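PDB 6VVC: Dot/Icm T4SS effector from Legionella pneumophila, which is a kinase effector of the Dot/Icm type IV secretion system that is activated by the host metabolite inositol hexakisphosphate and probably phosphorylates targets inside the host cell. Local coordinates for residues V153-P158 and D217-F222. Sequence-based numbering, arbitrary orientation.
Sequences VYFYMP and DLDGGF. With EDO (1,2-ethanediol), chain C.
F155 lays one face of its ring against the backbone at G220. The CA of G220 makes a CH-pi contact 3.8 Å from the centroid of the F155 ring, 17° off the normal, and the amide N of G220 sits over the ring centre on that face. CG of F155 stands anti to the backbone N (chi1 -171°), which carries the ring out from strand 154-156 onto the turn. L218 O approaches the ring obliquely, 3.3 Å from F155 CE2. The same oxygen closes the type II turn from L218 to G221, accepting a bond from G221 N at 2.9 Å. W145 meets the F155 ring edge-to-face and I124 of helix 114-133 also touches it, so F155 links strand, helix and turn.

The second apolar contact belongs to M157. Bent at chi3 (-59°), its chain crosses the D217 side chain at about a right angle, with SD 3.6 Å from D217 CA. SD also reaches D219 CB at 4.0 Å, while M157 CG lies in plane at the edge of the F155 ring.

Polar links run through solvent. D217 N donates to one water at 2.9 Å, and this water also bonds to P158 O; a second bonds to both P158 O and D217 OD1. A 1,2-ethanediol, probably from crystallisation, grips the carboxylate with two bonds: O1 to D217 OD1 at 2.8 Å and O2 to D217 OD2 at 2.7 Å.

By sequence and backbone shape, D217-D219 probably correspond to the DFG segment of protein kinases. An apolar ring and a thioether thus press on the backbone of this segment, whereas water and diol meet the D217 carboxylate. The packing probably helps set the position of the turn, which its own G221 N to L218 O bond closes, and leaves the carboxylate open to small polar partners such as these.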
ATOM      1  N   VAL A 153      15.826  -5.859 -17.959  1.00 30.30           N
ATOM      2  CA  VAL A 153      15.266  -5.716 -16.621  1.00 29.88           C
ATOM      3  C   VAL A 153      14.078  -4.769 -16.700  1.00 29.47           C
ATOM      4  O   VAL A 153      14.188  -3.659 -17.234  1.00 27.44           O
ATOM      5  CB  VAL A 153      16.324  -5.200 -15.634  1.00 30.70           C
ATOM      6  CG1 VAL A 153      15.680  -4.880 -14.292  1.00 30.78           C
ATOM      7  CG2 VAL A 153      17.438  -6.220 -15.465  1.00 33.71           C
ATOM      8  N   TYR A 154      12.937  -5.206 -16.174  1.00 22.90           N
ATOM      9  CA  TYR A 154      11.726  -4.405 -16.217  1.00 23.60           C
ATOM     10  C   TYR A 154      10.934  -4.647 -14.944  1.00 19.61           C
ATOM     11  O   TYR A 154      11.027  -5.714 -14.330  1.00 19.57           O
ATOM     12  CB  TYR A 154      10.867  -4.738 -17.446  1.00 22.98           C
ATOM     13  CG  TYR A 154      10.342  -6.155 -17.466  1.00 22.99           C
ATOM     14  CD1 TYR A 154      11.118  -7.196 -17.956  1.00 22.50           C
ATOM     15  CD2 TYR A 154       9.066  -6.453 -17.001  1.00 20.77           C
ATOM     16  CE1 TYR A 154      10.644  -8.494 -17.979  1.00 23.14           C
ATOM     17  CE2 TYR A 154       8.583  -7.749 -17.021  1.00 21.69           C
ATOM     18  CZ  TYR A 154       9.377  -8.765 -17.509  1.00 22.88           C
ATOM     19  OH  TYR A 154       8.901 -10.056 -17.534  1.00 23.83           O
ATOM     20  N   PHE A 155      10.153  -3.647 -14.554  1.00 20.64           N
ATOM     21  CA  PHE A 155       9.305  -3.746 -13.377  1.00 19.97           C
ATOM     22  C   PHE A 155       7.905  -4.144 -13.816  1.00 18.55           C
ATOM     23  O   PHE A 155       7.292  -3.463 -14.647  1.00 17.71           O
ATOM     24  CB  PHE A 155       9.260  -2.436 -12.596  1.00 19.01           C
ATOM     25  CG  PHE A 155       8.580  -2.567 -11.269  1.00 22.51           C
ATOM     26  CD1 PHE A 155       9.303  -2.927 -10.145  1.00 16.39           C
ATOM     27  CD2 PHE A 155       7.214  -2.363 -11.147  1.00 19.35           C
ATOM     28  CE1 PHE A 155       8.685  -3.066  -8.921  1.00 16.92           C
ATOM     29  CE2 PHE A 155       6.589  -2.499  -9.924  1.00 16.97           C
ATOM     30  CZ  PHE A 155       7.327  -2.852  -8.809  1.00 18.11           C
ATOM     31  N   TYR A 156       7.402  -5.235 -13.256  1.00 22.11           N
ATOM     32  CA  TYR A 156       6.067  -5.714 -13.572  1.00 22.90           C
ATOM     33  C   TYR A 156       5.064  -5.056 -12.633  1.00 19.08           C
ATOM     34  O   TYR A 156       5.154  -5.219 -11.412  1.00 16.52           O
ATOM     35  CB  TYR A 156       5.990  -7.232 -13.449  1.00 20.06           C
ATOM     36  CG  TYR A 156       4.594  -7.755 -13.668  1.00 23.90           C
ATOM     37  CD1 TYR A 156       3.946  -7.549 -14.874  1.00 19.66           C
ATOM     38  CD2 TYR A 156       3.917  -8.440 -12.669  1.00 24.57           C
ATOM     39  CE1 TYR A 156       2.668  -8.013 -15.088  1.00 25.72           C
ATOM     40  CE2 TYR A 156       2.633  -8.911 -12.873  1.00 30.79           C
ATOM     41  CZ  TYR A 156       2.015  -8.695 -14.087  1.00 26.75           C
ATOM     42  OH  TYR A 156       0.737  -9.160 -14.299  1.00 35.48           O
ATOM     43  N   MET A 157       4.120  -4.306 -13.203  1.00 16.17           N
ATOM     44  CA  MET A 157       3.040  -3.718 -12.425  1.00 17.54           C
ATOM     45  C   MET A 157       1.818  -4.611 -12.560  1.00 18.36           C
ATOM     46  O   MET A 157       1.209  -4.650 -13.639  1.00 17.78           O
ATOM     47  CB  MET A 157       2.730  -2.300 -12.905  1.00 20.46           C
ATOM     48  CG  MET A 157       3.812  -1.291 -12.531  1.00 23.20           C
ATOM     49  SD  MET A 157       3.254   0.427 -12.536  1.00 28.91           S
ATOM     50  CE  MET A 157       2.716   0.625 -14.232  1.00 30.09           C
ATOM     51  N   PRO A 158       1.432  -5.355 -11.522  1.00 15.74           N
ATOM     52  CA  PRO A 158       0.368  -6.350 -11.694  1.00 16.46           C
ATOM     53  C   PRO A 158      -0.971  -5.722 -12.050  1.00 16.64           C
ATOM     54  O   PRO A 158      -1.310  -4.619 -11.617  1.00 16.16           O
ATOM     55  CB  PRO A 158       0.309  -7.048 -10.329  1.00 16.98           C
ATOM     56  CG  PRO A 158       1.650  -6.808  -9.722  1.00 16.83           C
ATOM     57  CD  PRO A 158       2.045  -5.439 -10.185  1.00 15.22           C
ATOM     58  N   ASP A 217      -0.481   0.160  -9.468  1.00 15.47           N
ATOM     59  CA  ASP A 217       0.459   0.855 -10.345  1.00 13.65           C
ATOM     60  C   ASP A 217       1.482   1.663  -9.545  1.00 15.71           C
ATOM     61  O   ASP A 217       1.614   2.880  -9.692  1.00 19.53           O
ATOM     62  CB  ASP A 217      -0.296   1.743 -11.343  1.00 13.75           C
ATOM     63  CG  ASP A 217      -1.048   0.936 -12.394  1.00 20.39           C
ATOM     64  OD1 ASP A 217      -0.826  -0.289 -12.487  1.00 18.88           O
ATOM     65  OD2 ASP A 217      -1.864   1.528 -13.129  1.00 19.15           O
ATOM     66  N   LEU A 218       2.219   0.953  -8.693  1.00 17.17           N
ATOM     67  CA  LEU A 218       3.340   1.526  -7.948  1.00 17.70           C
ATOM     68  C   LEU A 218       4.617   1.141  -8.691  1.00 18.67           C
ATOM     69  O   LEU A 218       5.236   0.113  -8.413  1.00 19.65           O
ATOM     70  CB  LEU A 218       3.358   1.040  -6.503  1.00 18.22           C
ATOM     71  CG  LEU A 218       2.229   1.515  -5.581  1.00 20.15           C
ATOM     72  CD1 LEU A 218       0.991   0.643  -5.722  1.00 16.58           C
ATOM     73  CD2 LEU A 218       2.694   1.553  -4.130  1.00 18.59           C
ATOM     74  N   ASP A 219       5.005   1.977  -9.655  1.00 17.43           N
ATOM     75  CA  ASP A 219       6.197   1.727 -10.456  1.00 23.48           C
ATOM     76  C   ASP A 219       7.434   1.745  -9.568  1.00 25.33           C
ATOM     77  O   ASP A 219       7.808   2.794  -9.035  1.00 28.56           O
ATOM     78  CB  ASP A 219       6.320   2.768 -11.571  1.00 26.93           C
ATOM     79  CG  ASP A 219       7.165   2.280 -12.735  1.00 30.91           C
ATOM     80  OD1 ASP A 219       7.960   1.336 -12.543  1.00 34.54           O
ATOM     81  OD2 ASP A 219       7.032   2.843 -13.841  1.00 35.48           O
ATOM     82  N   GLY A 220       8.071   0.588  -9.396  1.00 18.94           N
ATOM     83  CA  GLY A 220       9.214   0.477  -8.517  1.00 22.32           C
ATOM     84  C   GLY A 220       8.879   0.306  -7.052  1.00 21.45           C
ATOM     85  O   GLY A 220       9.799   0.266  -6.226  1.00 22.49           O
ATOM     86  N   GLY A 221       7.601   0.211  -6.704  1.00 20.85           N
ATOM     87  CA  GLY A 221       7.204  -0.015  -5.329  1.00 23.20           C
ATOM     88  C   GLY A 221       7.039   1.269  -4.543  1.00 21.17           C
ATOM     89  O   GLY A 221       7.039   2.381  -5.080  1.00 20.11           O
ATOM     90  N   PHE A 222       6.897   1.100  -3.230  1.00 18.68           N
ATOM     91  CA  PHE A 222       6.713   2.241  -2.347  1.00 16.94           C
ATOM     92  C   PHE A 222       7.931   3.156  -2.382  1.00 20.97           C
ATOM     93  O   PHE A 222       9.067   2.711  -2.570  1.00 20.60           O
ATOM     94  CB  PHE A 222       6.479   1.779  -0.906  1.00 18.39           C
ATOM     95  CG  PHE A 222       5.180   1.057  -0.692  1.00 17.94           C
ATOM     96  CD1 PHE A 222       3.976   1.622  -1.080  1.00 18.18           C
ATOM     97  CD2 PHE A 222       5.165  -0.190  -0.090  1.00 22.59           C
ATOM     98  CE1 PHE A 222       2.782   0.951  -0.875  1.00 19.08           C
ATOM     99  CE2 PHE A 222       3.977  -0.863   0.117  1.00 21.71           C
ATOM    100  CZ  PHE A 222       2.784  -0.292  -0.274  1.00 19.74           C
TER
HETATM  101  C1  EDO C 402      -2.806  -1.060 -15.823  1.00 24.40           C
HETATM  102  O1  EDO C 402      -1.545  -0.904 -15.162  1.00 25.79           O
HETATM  103  C2  EDO C 402      -3.604   0.229 -15.674  1.00 23.72           C
HETATM  104  O2  EDO C 402      -4.029   0.363 -14.312  1.00 27.78           O
HETATM  105  O   HOH W   1      -0.179  -2.581 -10.307  1.00 25.90           O
HETATM  106  O   HOH W   2      -2.706  -2.438 -12.415  1.00 27.90           O